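Local coordinates for pantothenate kinase (Coxiella burnetii, PDB 3TQC), which catalyses the ATP-dependent phosphorylation of pantothenate to 4'-phosphopantothenate, the first step of coenzyme A biosynthesis, at residues S100-K105 with K242-R247. Sequence-based numbering, arbitrary orientation.
Sequences SVAVGK and KWYIDR. With ADP (adenosine-5'-diphosphate), chain D.
Ala102 is the residue most deeply engaged, meeting Trp243, Tyr244 and Arg247 of one helix face. Its CB sits 3.7 Å from Tyr244 CB, in the plane of the phenol ring at its edge, while the Val101 side chain lies beside that of Tyr244 and points the same way, its CG1 4.0 Å from Tyr244 CD1. The same Ala102 CB lies 3.9 Å above one face of the Arg247 guanidinium, offset toward its rim. No hydrogen bond joins the two segments directly; the nucleotide supplies the polar link. Ala102 N donates to ADP O3B at 3.0 Å. Arg247 NH1 reaches this oxygen at 2.8 Å, with an N-H...O angle of 154°, so one beta-phosphate oxygen is gripped from both segments. Arg247 CG is anti to the backbone N (chi1 -166°), and a bend at chi3 (65°) brings the guanidinium edge to O3B; NH1 adds a weak bond to the alpha-phosphate through O2A. The positive charge of Arg247 probably offsets part of the negative charge of the phosphates.

Trp243 meets the peptide between Ala102 and Val103: Ala102 O lies at the indole edge, near its plane, 3.3 Å from CE3, and Val103 CG2 approaches CZ3 at 4.0 Å. Its NE1 is hydrogen-bonded to Ala309 O, and the indole stacks with His311.

A second beta-phosphate oxygen, O2B, takes bonds from Gly104 N, Lys105 N and Lys105 NZ, the last at 2.7 Å. Successive amides and a lysine round a beta-phosphate are the signature of a P-loop, or Walker A motif, here holding bound ADP. The loop links strand 93-99, inside the mixed sheet, to helix 105-116, while helix 237-253, following neighbouring strand 229-234, carries the arginine; helix 271-294 touches Val101 and Tyr244 through Asn286.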
ATOM      1  N   SER B 100     -15.401  -3.419  10.761  1.00 19.79           N
ATOM      2  CA  SER B 100     -16.015  -2.830  11.940  1.00 20.74           C
ATOM      3  C   SER B 100     -15.813  -3.685  13.163  1.00 21.22           C
ATOM      4  O   SER B 100     -15.578  -4.888  13.058  1.00 21.96           O
ATOM      5  CB  SER B 100     -17.519  -2.696  11.721  1.00 21.76           C
ATOM      6  OG  SER B 100     -18.209  -2.412  12.927  1.00 21.66           O
ATOM      7  N   VAL B 101     -15.954  -3.065  14.326  1.00 21.95           N
ATOM      8  CA  VAL B 101     -16.153  -3.808  15.548  1.00 22.30           C
ATOM      9  C   VAL B 101     -17.362  -4.735  15.333  1.00 22.65           C
ATOM     10  O   VAL B 101     -18.378  -4.311  14.794  1.00 22.75           O
ATOM     11  CB  VAL B 101     -16.444  -2.859  16.755  1.00 24.16           C
ATOM     12  CG1 VAL B 101     -16.725  -3.668  18.050  1.00 23.45           C
ATOM     13  CG2 VAL B 101     -15.302  -1.837  16.963  1.00 23.18           C
ATOM     14  N   ALA B 102     -17.224  -5.996  15.735  1.00 22.13           N
ATOM     15  CA  ALA B 102     -18.310  -6.984  15.715  1.00 22.23           C
ATOM     16  C   ALA B 102     -18.703  -7.499  14.331  1.00 21.50           C
ATOM     17  O   ALA B 102     -19.734  -8.147  14.187  1.00 21.87           O
ATOM     18  CB  ALA B 102     -19.531  -6.451  16.438  1.00 23.07           C
ATOM     19  N   VAL B 103     -17.901  -7.219  13.315  1.00 20.89           N
ATOM     20  CA  VAL B 103     -18.218  -7.660  11.968  1.00 20.45           C
ATOM     21  C   VAL B 103     -17.732  -9.097  11.759  1.00 20.09           C
ATOM     22  O   VAL B 103     -18.182  -9.798  10.864  1.00 19.44           O
ATOM     23  CB  VAL B 103     -17.616  -6.710  10.916  1.00 19.80           C
ATOM     24  CG1 VAL B 103     -16.144  -6.979  10.723  1.00 17.81           C
ATOM     25  CG2 VAL B 103     -18.357  -6.842   9.593  1.00 20.62           C
ATOM     26  N   GLY B 104     -16.803  -9.533  12.596  1.00 20.89           N
ATOM     27  CA  GLY B 104     -16.350 -10.911  12.565  1.00 21.06           C
ATOM     28  C   GLY B 104     -14.915 -11.111  12.144  1.00 20.89           C
ATOM     29  O   GLY B 104     -14.565 -12.170  11.638  1.00 20.98           O
ATOM     30  N   LYS B 105     -14.054 -10.129  12.352  1.00 21.49           N
ATOM     31  CA  LYS B 105     -12.685 -10.299  11.878  1.00 21.56           C
ATOM     32  C   LYS B 105     -11.848 -11.257  12.755  1.00 22.17           C
ATOM     33  O   LYS B 105     -11.037 -12.036  12.240  1.00 21.89           O
ATOM     34  CB  LYS B 105     -12.026  -8.952  11.575  1.00 21.09           C
ATOM     35  CG  LYS B 105     -11.719  -8.105  12.693  1.00 21.37           C
ATOM     36  CD  LYS B 105     -11.549  -6.647  12.244  1.00 18.41           C
ATOM     37  CE  LYS B 105     -11.719  -5.773  13.455  1.00 18.20           C
ATOM     38  NZ  LYS B 105     -13.122  -5.786  13.882  1.00 14.94           N
ATOM     39  N   LYS B 242     -26.697  -5.161  15.297  1.00 31.54           N
ATOM     40  CA  LYS B 242     -27.328  -6.329  15.898  1.00 32.17           C
ATOM     41  C   LYS B 242     -26.296  -7.351  16.374  1.00 30.82           C
ATOM     42  O   LYS B 242     -26.430  -7.906  17.460  1.00 31.23           O
ATOM     43  CB  LYS B 242     -28.317  -6.992  14.940  1.00 32.75           C
ATOM     44  CG  LYS B 242     -29.023  -8.191  15.569  1.00 34.88           C
ATOM     45  CD  LYS B 242     -30.342  -8.526  14.875  1.00 36.92           C
ATOM     46  CE  LYS B 242     -30.701  -9.987  15.089  1.00 37.75           C
ATOM     47  NZ  LYS B 242     -30.615 -10.363  16.525  1.00 38.84           N
ATOM     48  N   TRP B 243     -25.252  -7.591  15.583  1.00 28.93           N
ATOM     49  CA  TRP B 243     -24.254  -8.562  16.002  1.00 28.00           C
ATOM     50  C   TRP B 243     -23.552  -8.057  17.237  1.00 28.21           C
ATOM     51  O   TRP B 243     -23.220  -8.816  18.147  1.00 28.12           O
ATOM     52  CB  TRP B 243     -23.219  -8.801  14.922  1.00 26.48           C
ATOM     53  CG  TRP B 243     -23.759  -9.413  13.681  1.00 26.61           C
ATOM     54  CD1 TRP B 243     -24.889 -10.156  13.554  1.00 26.78           C
ATOM     55  CD2 TRP B 243     -23.157  -9.364  12.380  1.00 24.81           C
ATOM     56  NE1 TRP B 243     -25.038 -10.556  12.255  1.00 27.25           N
ATOM     57  CE2 TRP B 243     -23.988 -10.080  11.514  1.00 25.31           C
ATOM     58  CE3 TRP B 243     -22.001  -8.759  11.866  1.00 24.09           C
ATOM     59  CZ2 TRP B 243     -23.706 -10.223  10.158  1.00 25.27           C
ATOM     60  CZ3 TRP B 243     -21.720  -8.891  10.522  1.00 23.35           C
ATOM     61  CH2 TRP B 243     -22.570  -9.624   9.677  1.00 23.44           C
ATOM     62  N   TYR B 244     -23.303  -6.758  17.252  1.00 28.45           N
ATOM     63  CA  TYR B 244     -22.676  -6.135  18.393  1.00 28.78           C
ATOM     64  C   TYR B 244     -23.574  -6.267  19.619  1.00 30.60           C
ATOM     65  O   TYR B 244     -23.130  -6.732  20.662  1.00 30.81           O
ATOM     66  CB  TYR B 244     -22.358  -4.672  18.110  1.00 28.16           C
ATOM     67  CG  TYR B 244     -21.748  -4.028  19.303  1.00 29.83           C
ATOM     68  CD1 TYR B 244     -20.385  -4.103  19.527  1.00 29.57           C
ATOM     69  CD2 TYR B 244     -22.535  -3.367  20.234  1.00 31.36           C
ATOM     70  CE1 TYR B 244     -19.822  -3.532  20.646  1.00 31.06           C
ATOM     71  CE2 TYR B 244     -21.980  -2.795  21.344  1.00 33.49           C
ATOM     72  CZ  TYR B 244     -20.624  -2.883  21.552  1.00 32.87           C
ATOM     73  OH  TYR B 244     -20.066  -2.314  22.669  1.00 34.88           O
ATOM     74  N   ILE B 245     -24.840  -5.876  19.490  1.00 31.94           N
ATOM     75  CA  ILE B 245     -25.742  -5.908  20.630  1.00 34.21           C
ATOM     76  C   ILE B 245     -25.910  -7.328  21.145  1.00 35.18           C
ATOM     77  O   ILE B 245     -25.913  -7.551  22.345  1.00 37.06           O
ATOM     78  CB  ILE B 245     -27.111  -5.246  20.327  1.00 35.45           C
ATOM     79  CG1 ILE B 245     -26.934  -3.734  20.144  1.00 34.96           C
ATOM     80  CG2 ILE B 245     -28.103  -5.499  21.455  1.00 35.98           C
ATOM     81  CD1 ILE B 245     -28.113  -3.062  19.466  1.00 35.38           C
ATOM     82  N   ASP B 246     -26.027  -8.298  20.254  1.00 35.41           N
ATOM     83  CA  ASP B 246     -26.112  -9.686  20.688  1.00 36.44           C
ATOM     84  C   ASP B 246     -24.841 -10.137  21.398  1.00 35.82           C
ATOM     85  O   ASP B 246     -24.910 -10.787  22.429  1.00 37.58           O
ATOM     86  CB  ASP B 246     -26.417 -10.615  19.514  1.00 36.19           C
ATOM     87  CG  ASP B 246     -27.847 -10.483  19.025  1.00 38.82           C
ATOM     88  OD1 ASP B 246     -28.643  -9.767  19.675  1.00 42.20           O
ATOM     89  OD2 ASP B 246     -28.174 -11.107  17.985  1.00 41.54           O
ATOM     90  N   ARG B 247     -23.684  -9.781  20.871  1.00 34.41           N
ATOM     91  CA  ARG B 247     -22.430 -10.185  21.512  1.00 34.36           C
ATOM     92  C   ARG B 247     -22.330  -9.661  22.958  1.00 36.03           C
ATOM     93  O   ARG B 247     -21.941 -10.406  23.860  1.00 36.55           O
ATOM     94  CB  ARG B 247     -21.223  -9.739  20.698  1.00 32.52           C
ATOM     95  CG  ARG B 247     -19.923 -10.417  21.119  1.00 31.89           C
ATOM     96  CD  ARG B 247     -18.788  -9.983  20.248  1.00 30.79           C
ATOM     97  NE  ARG B 247     -18.477  -8.557  20.384  1.00 31.25           N
ATOM     98  CZ  ARG B 247     -17.547  -7.922  19.674  1.00 30.52           C
ATOM     99  NH1 ARG B 247     -16.832  -8.571  18.761  1.00 30.67           N
ATOM    100  NH2 ARG B 247     -17.326  -6.630  19.873  1.00 32.03           N
TER
HETATM  101  PB  ADP D 500     -14.697  -8.714  15.553  1.00 21.58           P
HETATM  102  O1B ADP D 500     -13.496  -9.568  15.808  1.00 18.50           O
HETATM  103  O2B ADP D 500     -14.667  -8.024  14.215  1.00 17.52           O
HETATM  104  O3B ADP D 500     -15.071  -7.778  16.681  1.00 21.98           O
HETATM  105  PA  ADP D 500     -15.981 -11.196  16.032  1.00 23.69           P
HETATM  106  O1A ADP D 500     -15.065 -11.993  15.134  1.00 26.21           O
HETATM  107  O2A ADP D 500     -15.802 -11.193  17.517  1.00 27.79           O
HETATM  108  O3A ADP D 500     -15.983  -9.675  15.521  1.00 22.31           O
HETATM  109  O5' ADP D 500     -17.473 -11.646  15.749  1.00 22.30           O
HETATM  110  C5' ADP D 500     -18.565 -10.805  16.077  1.00 23.60           C
HETATM  111  C4' ADP D 500     -19.761 -11.661  16.471  1.00 24.09           C
HETATM  112  O4' ADP D 500     -20.294 -12.318  15.326  1.00 23.68           O
HETATM  113  C3' ADP D 500     -19.380 -12.762  17.438  1.00 24.46           C
HETATM  114  O3' ADP D 500     -20.462 -12.948  18.352  1.00 25.19           O
HETATM  115  C2' ADP D 500     -19.166 -13.987  16.585  1.00 23.53           C
HETATM  116  O2' ADP D 500     -19.535 -15.170  17.273  1.00 25.70           O
HETATM  117  C1' ADP D 500     -20.088 -13.734  15.412  1.00 24.39           C
HETATM  118  N9  ADP D 500     -19.559 -14.197  14.113  1.00 23.91           N
HETATM  119  C8  ADP D 500     -18.465 -13.719  13.503  1.00 23.30           C
HETATM  120  N7  ADP D 500     -18.270 -14.335  12.315  1.00 23.27           N
HETATM  121  C5  ADP D 500     -19.261 -15.219  12.172  1.00 23.10           C
HETATM  122  C6  ADP D 500     -19.627 -16.174  11.129  1.00 23.92           C
HETATM  123  N6  ADP D 500     -18.843 -16.273  10.027  1.00 23.76           N
HETATM  124  N1  ADP D 500     -20.731 -16.913  11.335  1.00 26.18           N
HETATM  125  C2  ADP D 500     -21.491 -16.801  12.448  1.00 27.51           C
HETATM  126  N3  ADP D 500     -21.204 -15.932  13.441  1.00 27.76           N
HETATM  127  C4  ADP D 500     -20.115 -15.130  13.347  1.00 24.01           C